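Side-chain contacts in nodulation protein S (Bradyrhizobium sp., PDB 3OFK), which probably uses S-adenosyl-L-methionine to methylate a nitrogen during synthesis of the nod factor, the lipochitooligosaccharide signal of nodulation: residues Glu18-Leu21 and Pro26-Leu29; Asn12-Leu17 and Asp80-Ala85. All coordinates share one frame; numbering follows the deposited sequence.

Contact 1: residues Glu18-Leu21 and Pro26-Leu29; sequences EREL and PWRL. With SAH (S-adenosyl-L-homocysteine), chain E.
Helix 13-21 and the loop after it border the S-adenosyl-L-homocysteine pocket of this Rossmann-like methyltransferase; here Glu20 of the helix meets Trp27 of the loop. The indole lies between protein and ligand. Over one face sits SAH SD, 3.8 Å above the plane and over the ring centre. Against the opposite face lies Glu20 CB, a CH-pi contact 3.5 Å from the centroid of the Trp27 six-membered ring and almost on its normal. Leu21 CD2 meets the ring edge in plane, 3.8 Å from Trp27 CZ3. The Glu20 chain bends at chi2 (-67°), which carries CG over the indole and turns the carboxylate back to the loop backbone. Its plane is 20° from that of the ring. There Trp27 N donates a short, nearly straight hydrogen bond to Glu20 OE1 (2.6 Å, 165° at the hydrogen), approaching from above the carboxylate plane. A weak bond from Asn23 reaches the same oxygen. Trp27 NE1 has a weak bond to Tyr126. With an alanine in place of Trp27, the Glu20 carbons and the ligand sulfur would probably lose the flat surface between them, and a gap is likely to open. Beside the tryptophan, Pro26 packs on the backbone carbonyl of Glu20, with Pro26 CB 3.2 Å from Glu20 O.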
ATOM      1  N   GLU A  18       1.154 -15.906  -0.374  1.00 42.83           N
ATOM      2  CA  GLU A  18       0.383 -16.969  -1.048  1.00 44.52           C
ATOM      3  C   GLU A  18      -0.665 -17.577  -0.094  1.00 45.69           C
ATOM      4  O   GLU A  18      -1.786 -17.921  -0.472  1.00 44.89           O
ATOM      5  CB  GLU A  18       1.364 -18.058  -1.530  1.00 44.86           C
ATOM      6  CG  GLU A  18       0.753 -19.332  -2.111  1.00 52.40           C
ATOM      7  CD  GLU A  18       1.793 -20.450  -2.342  1.00 63.51           C
ATOM      8  OE1 GLU A  18       2.579 -20.778  -1.412  1.00 65.81           O
ATOM      9  OE2 GLU A  18       1.816 -21.008  -3.462  1.00 67.78           O
ATOM     10  N   ARG A  19      -0.283 -17.684   1.156  1.00 47.17           N
ATOM     11  CA  ARG A  19      -1.194 -18.214   2.166  1.00 50.16           C
ATOM     12  C   ARG A  19      -2.343 -17.251   2.457  1.00 48.90           C
ATOM     13  O   ARG A  19      -3.508 -17.672   2.496  1.00 51.10           O
ATOM     14  CB  ARG A  19      -0.430 -18.529   3.430  1.00 52.27           C
ATOM     15  CG  ARG A  19       0.410 -19.796   3.297  1.00 59.26           C
ATOM     16  CD  ARG A  19      -0.416 -21.070   3.509  1.00 73.72           C
ATOM     17  NE  ARG A  19       0.405 -22.164   4.055  1.00 86.09           N
ATOM     18  CZ  ARG A  19       0.712 -22.330   5.347  1.00 95.03           C
ATOM     19  NH1 ARG A  19       0.271 -21.482   6.275  1.00 96.79           N
ATOM     20  NH2 ARG A  19       1.471 -23.361   5.721  1.00102.83           N
ATOM     21  N   GLU A  20      -2.029 -15.974   2.656  1.00 46.68           N
ATOM     22  CA  GLU A  20      -3.081 -14.976   2.918  1.00 45.91           C
ATOM     23  C   GLU A  20      -4.003 -14.822   1.724  1.00 44.21           C
ATOM     24  O   GLU A  20      -5.211 -14.640   1.890  1.00 43.63           O
ATOM     25  CB  GLU A  20      -2.518 -13.598   3.285  1.00 44.13           C
ATOM     26  CG  GLU A  20      -2.251 -13.370   4.741  1.00 47.07           C
ATOM     27  CD  GLU A  20      -3.485 -13.336   5.631  1.00 53.35           C
ATOM     28  OE1 GLU A  20      -4.643 -13.250   5.154  1.00 52.41           O
ATOM     29  OE2 GLU A  20      -3.279 -13.399   6.852  1.00 62.82           O
ATOM     30  N   LEU A  21      -3.439 -14.905   0.523  1.00 43.62           N
ATOM     31  CA  LEU A  21      -4.230 -14.747  -0.715  1.00 42.72           C
ATOM     32  C   LEU A  21      -5.150 -15.951  -1.034  1.00 44.17           C
ATOM     33  O   LEU A  21      -6.005 -15.854  -1.919  1.00 44.64           O
ATOM     34  CB  LEU A  21      -3.307 -14.437  -1.892  1.00 40.52           C
ATOM     35  CG  LEU A  21      -2.699 -13.017  -1.839  1.00 36.52           C
ATOM     36  CD1 LEU A  21      -1.477 -12.955  -2.681  1.00 35.23           C
ATOM     37  CD2 LEU A  21      -3.740 -11.907  -2.209  1.00 36.52           C
ATOM     38  N   PRO A  26      -8.507 -12.183   2.448  1.00 43.55           N
ATOM     39  CA  PRO A  26      -7.084 -11.984   2.739  1.00 42.66           C
ATOM     40  C   PRO A  26      -6.846 -10.828   3.676  1.00 42.83           C
ATOM     41  O   PRO A  26      -7.398  -9.743   3.468  1.00 42.39           O
ATOM     42  CB  PRO A  26      -6.486 -11.708   1.361  1.00 40.25           C
ATOM     43  CG  PRO A  26      -7.373 -12.493   0.435  1.00 40.58           C
ATOM     44  CD  PRO A  26      -8.755 -12.220   0.993  1.00 42.49           C
ATOM     45  N   TRP A  27      -6.040 -11.060   4.704  1.00 44.66           N
ATOM     46  CA  TRP A  27      -5.727 -10.029   5.716  1.00 45.64           C
ATOM     47  C   TRP A  27      -6.958  -9.480   6.455  1.00 47.28           C
ATOM     48  O   TRP A  27      -6.888  -8.453   7.152  1.00 47.64           O
ATOM     49  CB  TRP A  27      -4.937  -8.882   5.075  1.00 43.31           C
ATOM     50  CG  TRP A  27      -3.536  -9.250   4.722  1.00 44.28           C
ATOM     51  CD1 TRP A  27      -2.443  -9.193   5.539  1.00 49.52           C
ATOM     52  CD2 TRP A  27      -3.070  -9.732   3.460  1.00 41.69           C
ATOM     53  NE1 TRP A  27      -1.331  -9.621   4.868  1.00 45.77           N
ATOM     54  CE2 TRP A  27      -1.683  -9.946   3.582  1.00 41.56           C
ATOM     55  CE3 TRP A  27      -3.691 -10.015   2.242  1.00 37.31           C
ATOM     56  CZ2 TRP A  27      -0.903 -10.414   2.524  1.00 40.39           C
ATOM     57  CZ3 TRP A  27      -2.914 -10.461   1.181  1.00 43.26           C
ATOM     58  CH2 TRP A  27      -1.531 -10.654   1.330  1.00 40.52           C
ATOM     59  N   ARG A  28      -8.078 -10.181   6.337  1.00 48.17           N
ATOM     60  CA  ARG A  28      -9.350  -9.695   6.870  1.00 49.97           C
ATOM     61  C   ARG A  28      -9.741  -8.258   6.454  1.00 47.93           C
ATOM     62  O   ARG A  28     -10.450  -7.569   7.184  1.00 48.44           O
ATOM     63  CB  ARG A  28      -9.395  -9.872   8.402  1.00 52.30           C
ATOM     64  CG  ARG A  28     -10.333 -10.971   8.847  1.00 60.54           C
ATOM     65  CD  ARG A  28     -10.734 -10.760  10.318  1.00 70.99           C
ATOM     66  NE  ARG A  28      -9.548 -10.674  11.186  1.00 76.85           N
ATOM     67  CZ  ARG A  28      -9.475  -9.995  12.334  1.00 81.30           C
ATOM     68  NH1 ARG A  28     -10.520  -9.304  12.787  1.00 84.15           N
ATOM     69  NH2 ARG A  28      -8.340 -10.001  13.037  1.00 81.21           N
ATOM     70  N   LEU A  29      -9.321  -7.824   5.270  1.00 45.85           N
ATOM     71  CA  LEU A  29      -9.547  -6.428   4.834  1.00 45.22           C
ATOM     72  C   LEU A  29     -11.023  -6.079   4.608  1.00 46.92           C
ATOM     73  O   LEU A  29     -11.408  -4.889   4.639  1.00 47.93           O
ATOM     74  CB  LEU A  29      -8.752  -6.124   3.553  1.00 42.91           C
ATOM     75  CG  LEU A  29      -7.226  -6.233   3.699  1.00 42.93           C
ATOM     76  CD1 LEU A  29      -6.540  -6.256   2.342  1.00 43.87           C
ATOM     77  CD2 LEU A  29      -6.649  -5.137   4.570  1.00 38.77           C
TER
HETATM   78  N   SAH E 217      -2.569  -1.989  -0.102  1.00 32.84           N
HETATM   79  CA  SAH E 217      -3.671  -2.869   0.271  1.00 33.52           C
HETATM   80  CB  SAH E 217      -3.171  -4.307   0.376  1.00 32.17           C
HETATM   81  CG  SAH E 217      -2.178  -4.671   1.469  1.00 34.19           C
HETATM   82  SD  SAH E 217      -1.832  -6.458   1.629  1.00 34.45           S
HETATM   83  C   SAH E 217      -4.386  -2.458   1.568  1.00 33.78           C
HETATM   84  O   SAH E 217      -3.887  -1.634   2.339  1.00 33.87           O
HETATM   85  OXT SAH E 217      -5.476  -2.946   1.861  1.00 32.80           O
HETATM   86  C5' SAH E 217      -0.185  -6.393   0.849  1.00 33.43           C
HETATM   87  C4' SAH E 217      -0.091  -6.617  -0.647  1.00 35.23           C
HETATM   88  O4' SAH E 217       1.226  -6.271  -1.073  1.00 32.34           O
HETATM   89  C3' SAH E 217      -0.339  -8.060  -1.084  1.00 32.65           C
HETATM   90  O3' SAH E 217      -1.184  -8.077  -2.243  1.00 31.55           O
HETATM   91  C2' SAH E 217       1.076  -8.565  -1.408  1.00 31.85           C
HETATM   92  O2' SAH E 217       1.074  -9.580  -2.383  1.00 32.22           O
HETATM   93  C1' SAH E 217       1.714  -7.301  -1.915  1.00 30.19           C
HETATM   94  N9  SAH E 217       3.192  -7.222  -1.931  1.00 31.03           N
HETATM   95  C8  SAH E 217       4.067  -7.678  -0.978  1.00 31.85           C
HETATM   96  N7  SAH E 217       5.318  -7.354  -1.367  1.00 26.12           N
HETATM   97  C5  SAH E 217       5.264  -6.697  -2.539  1.00 34.67           C
HETATM   98  C6  SAH E 217       6.284  -6.125  -3.299  1.00 31.12           C
HETATM   99  N6  SAH E 217       7.577  -6.298  -2.905  1.00 31.78           N
HETATM  100  N1  SAH E 217       5.940  -5.494  -4.468  1.00 36.19           N
HETATM  101  C2  SAH E 217       4.602  -5.390  -4.835  1.00 37.13           C
HETATM  102  N3  SAH E 217       3.599  -5.940  -4.043  1.00 32.93           N
HETATM  103  C4  SAH E 217       3.926  -6.573  -2.895  1.00 31.74           C

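Contact 2: residues Asn12-Leu17 and Asp80-Ala85; sequences NTYQSL and DVMPRA. With SAH (S-adenosyl-L-homocysteine), chain E.
Met82 pushes its side chain against helix 13-21, into the hollow between Tyr14 and Leu17, which lie one turn apart. Bends at chi2 and chi3 (-56° and -72°) curl the methionine chain along the helix surface and bring CE over the tyrosine ring. This methyl is the bump that meets the tyrosine. It rests over one ring face, toward the rim, with Met82 CE 3.4 Å from Tyr14 CE1. This is a CH-pi contact. The sulfur lies obliquely beside the same ring, 4.4 Å from Met82 SD to the Tyr14 centroid, a Met-aromatic contact. The Tyr14 chi1 of 174° sets CG opposite the backbone N and swings the ring to the methionine side. Next to it, Leu17 CB fits against the bend of the methionine chain, 3.7 Å from Met82 CG. The leucine then sends CD2 past the methionine to Val81, with 3.6 Å between Leu17 CD2 and Val81 CG1. These two side chains cross at about a right angle. Both also touch the ligand: Leu17 CD2 reaches SAH C8 of the adenine, and Val81 CB packs against SAH C5 and C6. No hydrogen bond joins the two segments. Asp80 supplies the polar contacts to the ligand and binds both ribose hydroxyls: SAH O2' donates to Asp80 OD1 at 2.7 Å and SAH O3' donates to Asp80 OD2. Met82 N donates to the anti lone pair of Asp80 OD1, closing an Asx turn. In the fold, residues 80-85 lead from strand 73-80 of the central sheet into helix 83-92, Met82 sits at the N-cap position of that helix, and helix 13-21 packs across this strand-to-helix turn.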
ATOM      1  N   ASN A  12       9.265 -18.238   3.856  1.00 56.04           N
ATOM      2  CA  ASN A  12       9.626 -17.026   3.169  1.00 54.99           C
ATOM      3  C   ASN A  12       8.412 -16.141   2.914  1.00 52.39           C
ATOM      4  O   ASN A  12       7.269 -16.540   3.118  1.00 52.35           O
ATOM      5  CB  ASN A  12      10.353 -17.357   1.851  1.00 54.99           C
ATOM      6  CG  ASN A  12       9.505 -18.201   0.899  1.00 55.02           C
ATOM      7  OD1 ASN A  12       8.434 -17.786   0.444  1.00 55.86           O
ATOM      8  ND2 ASN A  12       9.996 -19.390   0.587  1.00 62.26           N
ATOM      9  N   THR A  13       8.675 -14.925   2.475  1.00 50.94           N
ATOM     10  CA  THR A  13       7.612 -13.946   2.330  1.00 49.38           C
ATOM     11  C   THR A  13       6.676 -14.342   1.172  1.00 47.37           C
ATOM     12  O   THR A  13       5.470 -14.111   1.249  1.00 45.83           O
ATOM     13  CB  THR A  13       8.196 -12.501   2.203  1.00 48.94           C
ATOM     14  OG1 THR A  13       8.853 -12.151   3.432  1.00 52.78           O
ATOM     15  CG2 THR A  13       7.119 -11.491   1.882  1.00 46.11           C
ATOM     16  N   TYR A  14       7.200 -14.981   0.135  1.00 47.34           N
ATOM     17  CA  TYR A  14       6.308 -15.456  -0.925  1.00 46.62           C
ATOM     18  C   TYR A  14       5.212 -16.356  -0.330  1.00 46.21           C
ATOM     19  O   TYR A  14       4.034 -16.173  -0.609  1.00 44.33           O
ATOM     20  CB  TYR A  14       7.084 -16.176  -2.053  1.00 47.30           C
ATOM     21  CG  TYR A  14       6.175 -16.804  -3.094  1.00 53.53           C
ATOM     22  CD1 TYR A  14       5.938 -16.167  -4.320  1.00 60.09           C
ATOM     23  CD2 TYR A  14       5.532 -18.038  -2.848  1.00 60.39           C
ATOM     24  CE1 TYR A  14       5.083 -16.733  -5.274  1.00 64.90           C
ATOM     25  CE2 TYR A  14       4.667 -18.611  -3.792  1.00 64.52           C
ATOM     26  CZ  TYR A  14       4.453 -17.953  -5.005  1.00 66.63           C
ATOM     27  OH  TYR A  14       3.610 -18.493  -5.949  1.00 71.42           O
ATOM     28  N   GLN A  15       5.598 -17.328   0.490  1.00 48.52           N
ATOM     29  CA  GLN A  15       4.630 -18.286   1.033  1.00 49.93           C
ATOM     30  C   GLN A  15       3.630 -17.615   1.983  1.00 49.54           C
ATOM     31  O   GLN A  15       2.462 -18.002   2.055  1.00 49.78           O
ATOM     32  CB  GLN A  15       5.356 -19.415   1.752  1.00 53.19           C
ATOM     33  CG  GLN A  15       6.237 -20.283   0.849  1.00 54.54           C
ATOM     34  CD  GLN A  15       6.988 -21.337   1.641  1.00 63.06           C
ATOM     35  OE1 GLN A  15       6.983 -21.314   2.866  1.00 67.13           O
ATOM     36  NE2 GLN A  15       7.632 -22.269   0.944  1.00 63.54           N
ATOM     37  N   SER A  16       4.102 -16.597   2.696  1.00 48.75           N
ATOM     38  CA  SER A  16       3.272 -15.811   3.577  1.00 47.95           C
ATOM     39  C   SER A  16       2.150 -15.143   2.784  1.00 46.03           C
ATOM     40  O   SER A  16       0.966 -15.233   3.145  1.00 45.80           O
ATOM     41  CB  SER A  16       4.135 -14.757   4.282  1.00 48.00           C
ATOM     42  OG  SER A  16       3.339 -13.908   5.080  1.00 47.74           O
ATOM     43  N   LEU A  17       2.549 -14.468   1.707  1.00 44.29           N
ATOM     44  CA  LEU A  17       1.634 -13.816   0.788  1.00 42.46           C
ATOM     45  C   LEU A  17       0.625 -14.815   0.176  1.00 43.06           C
ATOM     46  O   LEU A  17      -0.591 -14.575   0.212  1.00 42.58           O
ATOM     47  CB  LEU A  17       2.462 -13.124  -0.305  1.00 40.87           C
ATOM     48  CG  LEU A  17       2.768 -11.631  -0.150  1.00 43.51           C
ATOM     49  CD1 LEU A  17       2.829 -11.143   1.278  1.00 33.60           C
ATOM     50  CD2 LEU A  17       3.999 -11.159  -0.939  1.00 38.72           C
ATOM     51  N   ASP A  80       1.424  -5.793  -8.124  1.00 29.03           N
ATOM     52  CA  ASP A  80       1.511  -6.708  -7.037  1.00 30.57           C
ATOM     53  C   ASP A  80       2.498  -7.812  -7.398  1.00 31.41           C
ATOM     54  O   ASP A  80       2.538  -8.315  -8.523  1.00 31.87           O
ATOM     55  CB  ASP A  80       0.153  -7.314  -6.729  1.00 30.17           C
ATOM     56  CG  ASP A  80       0.094  -7.851  -5.316  1.00 30.18           C
ATOM     57  OD1 ASP A  80       0.801  -8.867  -5.000  1.00 28.21           O
ATOM     58  OD2 ASP A  80      -0.573  -7.182  -4.499  1.00 31.92           O
ATOM     59  N   VAL A  81       3.312  -8.178  -6.429  1.00 31.39           N
ATOM     60  CA  VAL A  81       4.319  -9.188  -6.629  1.00 31.95           C
ATOM     61  C   VAL A  81       3.694 -10.576  -6.806  1.00 32.01           C
ATOM     62  O   VAL A  81       4.318 -11.472  -7.357  1.00 33.30           O
ATOM     63  CB  VAL A  81       5.278  -9.202  -5.443  1.00 32.11           C
ATOM     64  CG1 VAL A  81       4.635  -9.902  -4.238  1.00 33.18           C
ATOM     65  CG2 VAL A  81       6.561  -9.873  -5.837  1.00 35.18           C
ATOM     66  N   MET A  82       2.446 -10.740  -6.365  1.00 31.02           N
ATOM     67  CA  MET A  82       1.747 -12.016  -6.440  1.00 31.95           C
ATOM     68  C   MET A  82       0.716 -12.107  -7.561  1.00 31.66           C
ATOM     69  O   MET A  82      -0.332 -11.462  -7.483  1.00 31.71           O
ATOM     70  CB  MET A  82       1.035 -12.288  -5.115  1.00 32.50           C
ATOM     71  CG  MET A  82       1.979 -12.308  -3.883  1.00 35.20           C
ATOM     72  SD  MET A  82       3.333 -13.484  -4.034  1.00 40.52           S
ATOM     73  CE  MET A  82       2.462 -15.026  -3.846  1.00 36.54           C
ATOM     74  N   PRO A  83       0.975 -12.945  -8.586  1.00 32.44           N
ATOM     75  CA  PRO A  83      -0.112 -13.144  -9.560  1.00 32.60           C
ATOM     76  C   PRO A  83      -1.503 -13.445  -8.980  1.00 32.91           C
ATOM     77  O   PRO A  83      -2.488 -12.947  -9.520  1.00 33.21           O
ATOM     78  CB  PRO A  83       0.387 -14.312 -10.406  1.00 32.98           C
ATOM     79  CG  PRO A  83       1.891 -14.210 -10.321  1.00 35.20           C
ATOM     80  CD  PRO A  83       2.175 -13.735  -8.927  1.00 34.02           C
ATOM     81  N   ARG A  84      -1.605 -14.262  -7.916  1.00 34.61           N
ATOM     82  CA  ARG A  84      -2.906 -14.528  -7.275  1.00 34.47           C
ATOM     83  C   ARG A  84      -3.612 -13.235  -6.803  1.00 33.85           C
ATOM     84  O   ARG A  84      -4.851 -13.169  -6.861  1.00 34.04           O
ATOM     85  CB  ARG A  84      -2.782 -15.566  -6.132  1.00 37.39           C
ATOM     86  CG  ARG A  84      -4.108 -15.931  -5.401  1.00 41.17           C
ATOM     87  CD  ARG A  84      -4.938 -16.981  -6.111  1.00 58.95           C
ATOM     88  NE  ARG A  84      -6.217 -16.503  -6.667  1.00 67.58           N
ATOM     89  CZ  ARG A  84      -6.540 -16.418  -7.970  1.00 74.66           C
ATOM     90  NH1 ARG A  84      -5.683 -16.743  -8.950  1.00 78.20           N
ATOM     91  NH2 ARG A  84      -7.752 -15.992  -8.308  1.00 74.38           N
ATOM     92  N   ALA A  85      -2.851 -12.190  -6.419  1.00 31.63           N
ATOM     93  CA  ALA A  85      -3.445 -10.913  -6.007  1.00 30.78           C
ATOM     94  C   ALA A  85      -4.085 -10.192  -7.218  1.00 30.58           C
ATOM     95  O   ALA A  85      -5.233  -9.745  -7.155  1.00 28.07           O
ATOM     96  CB  ALA A  85      -2.422 -10.018  -5.324  1.00 28.16           C
TER
HETATM   97  N   SAH E 217      -2.569  -1.989  -0.102  1.00 32.84           N
HETATM   98  CA  SAH E 217      -3.671  -2.869   0.271  1.00 33.52           C
HETATM   99  CB  SAH E 217      -3.171  -4.307   0.376  1.00 32.17           C
HETATM  100  CG  SAH E 217      -2.178  -4.671   1.469  1.00 34.19           C
HETATM  101  SD  SAH E 217      -1.832  -6.458   1.629  1.00 34.45           S
HETATM  102  C   SAH E 217      -4.386  -2.458   1.568  1.00 33.78           C
HETATM  103  O   SAH E 217      -3.887  -1.634   2.339  1.00 33.87           O
HETATM  104  OXT SAH E 217      -5.476  -2.946   1.861  1.00 32.80           O
HETATM  105  C5' SAH E 217      -0.185  -6.393   0.849  1.00 33.43           C
HETATM  106  C4' SAH E 217      -0.091  -6.617  -0.647  1.00 35.23           C
HETATM  107  O4' SAH E 217       1.226  -6.271  -1.073  1.00 32.34           O
HETATM  108  C3' SAH E 217      -0.339  -8.060  -1.084  1.00 32.65           C
HETATM  109  O3' SAH E 217      -1.184  -8.077  -2.243  1.00 31.55           O
HETATM  110  C2' SAH E 217       1.076  -8.565  -1.408  1.00 31.85           C
HETATM  111  O2' SAH E 217       1.074  -9.580  -2.383  1.00 32.22           O
HETATM  112  C1' SAH E 217       1.714  -7.301  -1.915  1.00 30.19           C
HETATM  113  N9  SAH E 217       3.192  -7.222  -1.931  1.00 31.03           N
HETATM  114  C8  SAH E 217       4.067  -7.678  -0.978  1.00 31.85           C
HETATM  115  N7  SAH E 217       5.318  -7.354  -1.367  1.00 26.12           N
HETATM  116  C5  SAH E 217       5.264  -6.697  -2.539  1.00 34.67           C
HETATM  117  C6  SAH E 217       6.284  -6.125  -3.299  1.00 31.12           C
HETATM  118  N6  SAH E 217       7.577  -6.298  -2.905  1.00 31.78           N
HETATM  119  N1  SAH E 217       5.940  -5.494  -4.468  1.00 36.19           N
HETATM  120  C2  SAH E 217       4.602  -5.390  -4.835  1.00 37.13           C
HETATM  121  N3  SAH E 217       3.599  -5.940  -4.043  1.00 32.93           N
HETATM  122  C4  SAH E 217       3.926  -6.573  -2.895  1.00 31.74           C

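Contacts 1 and 2 share helix 13-21 and lie with their centres 10 Å apart, on the same side of the molecule. Contact 1 joins the later part of that helix to the loop after it, and contact 2 joins the earlier part to the turn after strand 73-80. They touch directly: Leu21 CD1 is 3.6 Å from Met82 CB, and Leu21 CD2 is 3.9 Å from Ala85 CB. Leu21 thus belongs to the packing on both sides. They meet different parts of the same ligand. Residues 26-29 approach its sulfur, ribose and carboxylate, while 12-17 and 80-85 touch the ribose and adenine. Together they supply seven of the 20 residues of the pocket.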